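Local coordinates for protein polyphosphate kinase (Porphyromonas gingivalis, PDB 2O8R) that probably catalyses the reversible transfer of the terminal phosphate of ATP to a growing chain of inorganic polyphosphate, with magnesium as cofactor, at residues S47-E50 against E51-V55; A86-E89 against T90-Q94. The protein carries 3 engineered substitutions. All blocks are in the same frame, centred on the assembly; numbering follows the deposited sequence.

Contact 1: residues S47-E50 against E51-V55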
ATOM      1  N   SER A  47      -9.589 -18.145   2.902  1.00 27.37           N
ATOM      2  CA  SER A  47      -9.436 -16.911   3.705  1.00 47.12           C
ATOM      3  C   SER A  47     -10.502 -16.749   4.787  1.00 62.76           C
ATOM      4  O   SER A  47     -10.210 -16.242   5.872  1.00 66.66           O
ATOM      5  CB  SER A  47      -9.377 -15.650   2.831  1.00 30.28           C
ATOM      6  OG  SER A  47     -10.214 -15.777   1.704  1.00 72.18           O
ATOM      7  N   ASN A  48     -11.730 -17.178   4.486  1.00 60.37           N
ATOM      8  CA  ASN A  48     -12.813 -17.194   5.472  1.00 56.62           C
ATOM      9  C   ASN A  48     -12.525 -18.120   6.631  1.00 52.62           C
ATOM     10  O   ASN A  48     -12.785 -17.770   7.767  1.00 61.41           O
ATOM     11  CB  ASN A  48     -14.139 -17.621   4.847  1.00 44.57           C
ATOM     12  CG  ASN A  48     -14.605 -16.681   3.785  1.00 52.76           C
ATOM     13  OD1 ASN A  48     -14.117 -15.548   3.673  1.00 63.53           O
ATOM     14  ND2 ASN A  48     -15.552 -17.139   2.983  1.00 40.17           N
ATOM     15  N   LEU A  49     -12.003 -19.307   6.332  1.00 54.11           N
ATOM     16  CA  LEU A  49     -11.702 -20.293   7.356  1.00 46.57           C
ATOM     17  C   LEU A  49     -10.488 -19.855   8.174  1.00 53.99           C
ATOM     18  O   LEU A  49     -10.296 -20.278   9.312  1.00 60.99           O
ATOM     19  CB  LEU A  49     -11.464 -21.655   6.719  1.00 38.05           C
ATOM     20  CG  LEU A  49     -11.329 -22.835   7.677  1.00 43.26           C
ATOM     21  CD1 LEU A  49     -12.546 -22.906   8.589  1.00 36.71           C
ATOM     22  CD2 LEU A  49     -11.135 -24.139   6.919  1.00 28.12           C
ATOM     23  N   GLU A  50      -9.678 -18.981   7.598  1.00 60.41           N
ATOM     24  CA  GLU A  50      -8.548 -18.437   8.325  1.00 61.13           C
ATOM     25  C   GLU A  50      -9.060 -17.462   9.376  1.00 63.90           C
ATOM     26  O   GLU A  50      -8.621 -17.491  10.522  1.00 76.76           O
ATOM     27  CB  GLU A  50      -7.576 -17.761   7.362  1.00 58.75           C
ATOM     28  CG  GLU A  50      -6.334 -17.181   8.013  1.00 56.34           C
ATOM     29  CD  GLU A  50      -5.401 -18.235   8.581  1.00 82.48           C
ATOM     30  OE1 GLU A  50      -5.094 -19.230   7.886  1.00 68.73           O
ATOM     31  OE2 GLU A  50      -4.965 -18.054   9.732  1.00 89.34           O
ATOM     32  N   GLU A  51     -10.012 -16.625   8.973  1.00 58.32           N
ATOM     33  CA  GLU A  51     -10.632 -15.629   9.843  1.00 54.20           C
ATOM     34  C   GLU A  51     -11.417 -16.294  10.976  1.00 55.30           C
ATOM     35  O   GLU A  51     -11.269 -15.929  12.139  1.00 62.40           O
ATOM     36  CB  GLU A  51     -11.540 -14.714   9.009  1.00 59.50           C
ATOM     37  CG  GLU A  51     -12.273 -13.626   9.784  1.00 90.88           C
ATOM     38  CD  GLU A  51     -11.394 -12.437  10.140  1.00116.66           C
ATOM     39  OE1 GLU A  51     -10.309 -12.272   9.541  1.00133.93           O
ATOM     40  OE2 GLU A  51     -11.797 -11.652  11.023  1.00127.41           O
ATOM     41  N   PHE A  52     -12.230 -17.281  10.616  1.00 52.72           N
ATOM     42  CA  PHE A  52     -12.958 -18.115  11.556  1.00 52.85           C
ATOM     43  C   PHE A  52     -12.027 -18.705  12.595  1.00 60.27           C
ATOM     44  O   PHE A  52     -12.309 -18.644  13.785  1.00 49.24           O
ATOM     45  CB  PHE A  52     -13.644 -19.247  10.805  1.00 55.19           C
ATOM     46  CG  PHE A  52     -14.587 -20.074  11.642  1.00 64.42           C
ATOM     47  CD1 PHE A  52     -15.840 -19.585  11.997  1.00 64.69           C
ATOM     48  CD2 PHE A  52     -14.238 -21.368  12.032  1.00 66.05           C
ATOM     49  CE1 PHE A  52     -16.729 -20.366  12.733  1.00 54.62           C
ATOM     50  CE2 PHE A  52     -15.115 -22.155  12.771  1.00 54.50           C
ATOM     51  CZ  PHE A  52     -16.368 -21.653  13.120  1.00 53.30           C
ATOM     52  N   TYR A  53     -10.915 -19.277  12.154  1.00 68.59           N
ATOM     53  CA  TYR A  53      -9.969 -19.832  13.109  1.00 62.67           C
ATOM     54  C   TYR A  53      -9.403 -18.772  14.064  1.00 65.49           C
ATOM     55  O   TYR A  53      -9.436 -18.969  15.277  1.00 63.37           O
ATOM     56  CB  TYR A  53      -8.872 -20.642  12.410  1.00 62.45           C
ATOM     57  CG  TYR A  53      -9.173 -22.124  12.366  1.00 65.79           C
ATOM     58  CD1 TYR A  53      -9.999 -22.661  11.382  1.00 65.09           C
ATOM     59  CD2 TYR A  53      -8.654 -22.988  13.326  1.00 53.69           C
ATOM     60  CE1 TYR A  53     -10.286 -24.023  11.341  1.00 60.71           C
ATOM     61  CE2 TYR A  53      -8.940 -24.351  13.293  1.00 68.97           C
ATOM     62  CZ  TYR A  53      -9.753 -24.857  12.293  1.00 56.88           C
ATOM     63  OH  TYR A  53     -10.042 -26.195  12.263  1.00 70.47           O
ATOM     64  N   THR A  54      -8.942 -17.634  13.542  1.00 73.12           N
ATOM     65  CA  THR A  54      -8.236 -16.674  14.409  1.00 82.37           C
ATOM     66  C   THR A  54      -9.104 -15.895  15.394  1.00 80.42           C
ATOM     67  O   THR A  54      -8.586 -15.373  16.378  1.00 91.12           O
ATOM     68  CB  THR A  54      -7.319 -15.676  13.645  1.00 69.81           C
ATOM     69  OG1 THR A  54      -8.095 -14.600  13.113  1.00 80.30           O
ATOM     70  CG2 THR A  54      -6.547 -16.367  12.542  1.00 81.29           C
ATOM     71  N   VAL A  55     -10.411 -15.818  15.144  1.00 73.75           N
ATOM     72  CA  VAL A  55     -11.304 -15.116  16.079  1.00 81.50           C
ATOM     73  C   VAL A  55     -12.307 -16.035  16.798  1.00 80.99           C
ATOM     74  O   VAL A  55     -12.636 -15.833  17.972  1.00 83.49           O
ATOM     75  CB  VAL A  55     -12.035 -13.887  15.432  1.00 78.46           C
ATOM     76  CG1 VAL A  55     -11.421 -13.519  14.084  1.00 76.58           C
ATOM     77  CG2 VAL A  55     -13.523 -14.125  15.293  1.00 26.46           C
TER
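Leu49 reaches Tyr53 one turn further along the helix because its CG stands anti to the backbone N (chi1 -172°), which swings the isobutyl group forward beside the tyrosine ring. Both belong to helix 35-63 of the N-terminal helical domain of a PPK1-family kinase, and the two side chains run alongside each other in an i to i+4 pair. Leu49 CD1 lies 3.7 Å from Tyr53 CE1 and, obliquely to the other ring, 4.1 Å from Phe52 CD2. Phe52 also stacks on Trp17 of helix 13-29, while the Tyr53 ring has a cation-pi contact with Arg268, although both rings also lie against helix 83-112, through Ile87 and Val91. Four i to i+4 backbone hydrogen bonds hold the helix here; the straightest runs from Phe52 N to Asn48 O, 2.9 Å long and 174° at the hydrogen. Tyr53 N bonds to Leu49 O at 3.1 Å from above the carbonyl plane. On a more polar side of the helix Glu50 bends at chi2, and its OE2 passes 3.6 Å from Thr54 CG2 as the two chains cross. The carboxylate is gripped from outside by Lys233 and Arg268 at OE1 and by Ser235 at OE2, a setting that would probably favour its charged form. Asn48, predicted to bind ATP, has its ND2 bonded to Asn21 OD1, which probably favours this orientation of the amide. At the edge of the Tyr53 ring, close to its plane, Leu49 O lies 3.2 Å from Tyr53 CD1.

Contact 2: residues A86-E89 against T90-Q94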
ATOM      1  N   ALA A  86     -16.824 -30.478  17.067  1.00 74.88           N
ATOM      2  CA  ALA A  86     -17.747 -30.416  15.941  1.00 64.16           C
ATOM      3  C   ALA A  86     -17.163 -29.614  14.788  1.00 62.97           C
ATOM      4  O   ALA A  86     -17.247 -30.037  13.630  1.00 59.01           O
ATOM      5  CB  ALA A  86     -19.079 -29.837  16.374  1.00 64.64           C
ATOM      6  N   ILE A  87     -16.576 -28.464  15.108  1.00 59.23           N
ATOM      7  CA  ILE A  87     -15.892 -27.644  14.111  1.00 74.49           C
ATOM      8  C   ILE A  87     -14.840 -28.473  13.382  1.00 67.17           C
ATOM      9  O   ILE A  87     -14.867 -28.595  12.159  1.00 80.47           O
ATOM     10  CB  ILE A  87     -15.209 -26.405  14.747  1.00 78.37           C
ATOM     11  CG1 ILE A  87     -16.249 -25.442  15.307  1.00 56.34           C
ATOM     12  CG2 ILE A  87     -14.320 -25.672  13.727  1.00 84.28           C
ATOM     13  CD1 ILE A  87     -15.670 -24.440  16.255  1.00 53.50           C
ATOM     14  N   ARG A  88     -13.940 -29.063  14.155  1.00 65.61           N
ATOM     15  CA  ARG A  88     -12.828 -29.832  13.625  1.00 69.27           C
ATOM     16  C   ARG A  88     -13.301 -30.952  12.704  1.00 70.51           C
ATOM     17  O   ARG A  88     -12.743 -31.162  11.625  1.00 71.63           O
ATOM     18  CB  ARG A  88     -12.014 -30.406  14.779  1.00 63.25           C
ATOM     19  CG  ARG A  88     -10.973 -31.395  14.352  1.00 51.06           C
ATOM     20  CD  ARG A  88     -10.244 -32.015  15.530  1.00 62.31           C
ATOM     21  NE  ARG A  88      -9.190 -32.890  15.042  1.00 69.94           N
ATOM     22  CZ  ARG A  88      -7.923 -32.522  14.899  1.00 86.10           C
ATOM     23  NH1 ARG A  88      -7.537 -31.298  15.234  1.00 78.88           N
ATOM     24  NH2 ARG A  88      -7.039 -33.388  14.429  1.00 98.22           N
ATOM     25  N   GLU A  89     -14.347 -31.651  13.130  1.00 68.90           N
ATOM     26  CA  GLU A  89     -14.886 -32.749  12.354  1.00 69.17           C
ATOM     27  C   GLU A  89     -15.382 -32.239  11.026  1.00 62.04           C
ATOM     28  O   GLU A  89     -15.098 -32.826   9.987  1.00 62.00           O
ATOM     29  CB  GLU A  89     -15.999 -33.461  13.116  1.00 77.33           C
ATOM     30  CG  GLU A  89     -15.478 -34.456  14.148  1.00 88.39           C
ATOM     31  CD  GLU A  89     -16.575 -35.290  14.786  1.00 97.05           C
ATOM     32  OE1 GLU A  89     -17.740 -35.223  14.327  1.00 94.43           O
ATOM     33  OE2 GLU A  89     -16.263 -36.020  15.753  1.00105.37           O
ATOM     34  N   THR A  90     -16.095 -31.118  11.069  1.00 72.06           N
ATOM     35  CA  THR A  90     -16.651 -30.514   9.868  1.00 66.54           C
ATOM     36  C   THR A  90     -15.551 -30.017   8.951  1.00 66.01           C
ATOM     37  O   THR A  90     -15.596 -30.276   7.746  1.00 69.68           O
ATOM     38  CB  THR A  90     -17.653 -29.394  10.211  1.00 60.79           C
ATOM     39  OG1 THR A  90     -18.904 -29.994  10.546  1.00 51.72           O
ATOM     40  CG2 THR A  90     -17.875 -28.455   9.027  1.00 48.33           C
ATOM     41  N   VAL A  91     -14.554 -29.340   9.524  1.00 58.41           N
ATOM     42  CA  VAL A  91     -13.468 -28.773   8.724  1.00 61.59           C
ATOM     43  C   VAL A  91     -12.692 -29.869   8.010  1.00 57.27           C
ATOM     44  O   VAL A  91     -12.418 -29.757   6.824  1.00 67.13           O
ATOM     45  CB  VAL A  91     -12.524 -27.878   9.546  1.00 62.21           C
ATOM     46  CG1 VAL A  91     -11.367 -27.406   8.690  1.00 57.99           C
ATOM     47  CG2 VAL A  91     -13.276 -26.672  10.079  1.00 67.65           C
ATOM     48  N   ILE A  92     -12.393 -30.951   8.720  1.00 67.83           N
ATOM     49  CA  ILE A  92     -11.675 -32.081   8.127  1.00 61.43           C
ATOM     50  C   ILE A  92     -12.417 -32.633   6.916  1.00 58.43           C
ATOM     51  O   ILE A  92     -11.804 -32.989   5.906  1.00 63.80           O
ATOM     52  CB  ILE A  92     -11.374 -33.182   9.176  1.00 69.49           C
ATOM     53  CG1 ILE A  92     -10.254 -32.719  10.117  1.00 57.13           C
ATOM     54  CG2 ILE A  92     -10.982 -34.487   8.508  1.00 51.79           C
ATOM     55  CD1 ILE A  92     -10.076 -33.581  11.347  1.00 78.57           C
ATOM     56  N   ARG A  93     -13.742 -32.653   7.014  1.00 54.01           N
ATOM     57  CA  ARG A  93     -14.590 -33.112   5.925  1.00 62.19           C
ATOM     58  C   ARG A  93     -14.546 -32.142   4.734  1.00 55.07           C
ATOM     59  O   ARG A  93     -14.394 -32.560   3.584  1.00 49.90           O
ATOM     60  CB  ARG A  93     -16.026 -33.331   6.423  1.00 58.32           C
ATOM     61  CG  ARG A  93     -16.921 -34.053   5.429  1.00 66.30           C
ATOM     62  CD  ARG A  93     -18.397 -33.999   5.802  1.00 65.38           C
ATOM     63  NE  ARG A  93     -18.871 -32.643   6.091  1.00100.54           N
ATOM     64  CZ  ARG A  93     -19.234 -31.740   5.179  1.00 89.99           C
ATOM     65  NH1 ARG A  93     -19.182 -32.013   3.880  1.00 91.20           N
ATOM     66  NH2 ARG A  93     -19.653 -30.548   5.575  1.00103.63           N
ATOM     67  N   GLN A  94     -14.650 -30.848   5.024  1.00 57.54           N
ATOM     68  CA  GLN A  94     -14.659 -29.818   3.985  1.00 59.87           C
ATOM     69  C   GLN A  94     -13.322 -29.767   3.270  1.00 61.83           C
ATOM     70  O   GLN A  94     -13.249 -29.566   2.053  1.00 58.96           O
ATOM     71  CB  GLN A  94     -14.983 -28.459   4.598  1.00 56.53           C
ATOM     72  CG  GLN A  94     -16.389 -28.393   5.142  1.00 49.09           C
ATOM     73  CD  GLN A  94     -16.794 -27.016   5.597  1.00 63.42           C
ATOM     74  OE1 GLN A  94     -15.976 -26.234   6.087  1.00 76.31           O
ATOM     75  NE2 GLN A  94     -18.078 -26.710   5.447  1.00 54.82           N
TER
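Thr90 meets Ala86 first: its backbone N bonds to Ala86 O at 3.0 Å, and its CB rests against the same carbonyl, within an ordinary turn of alpha-helix 83-112. Val91 follows with a bond from its N to Ile87 O, 2.8 Å, the N-H pointing nearly down the carbonyl. Its CG2 flanks that oxygen and also meets Ile87 CG2 at 3.9 Å, two methyl groups on side chains that lie side by side. Ile92 N bonds to Arg88 O at 2.9 Å. With CG1 beside the backbone N (chi1 -73°), Ile92 sends CD1 back along the helix to within 3.8 Å of Arg88 CG, slantwise to the guanidinium. The arginine chain is extended from CG to NE, which carries its NH2 out to Ala294 O. Arg93 N closes the series on Glu89 O with a longer bond of 3.3 Å; its own guanidinium forms a salt bridge with Glu22, which also accepts a bond from Gln94 NE2. The helix is thus faced on several sides: Ile87 and Val91 pack on helix 35-63, Ala86, Ile87 and Thr90 touch helix 13-29, and Arg88 and Ile92 lie on Ile295 of strand 294-297.

How the contacts relate
Contacts 1 and 2 are short runs of helices 35-63 and 83-112, successive in the N-terminal domain, with centres about 14 Å apart. Their apolar sides meet directly: Leu49 CD2 packs 3.7 Å from Val91 CG1, and Phe52 CE2 lies 3.7 Å from Ile87 CG2. Both are partly buried, with Glu51 exposed in contact 1 and Glu89 and Arg93 in contact 2. Contact 1 is nearer the chain centre and includes a predicted ATP-binding residue; its buried side combines Leu49 with two aromatic rings, that of contact 2 is aliphatic. Both also touch helix 13-29. In 47-55 Lys233 and Arg268, from elsewhere in the chain, hold the Glu50 carboxylate; in 86-94 arginines tie the helix to neighbouring elements, Arg88 to a backbone carbonyl and Arg93 to Glu22.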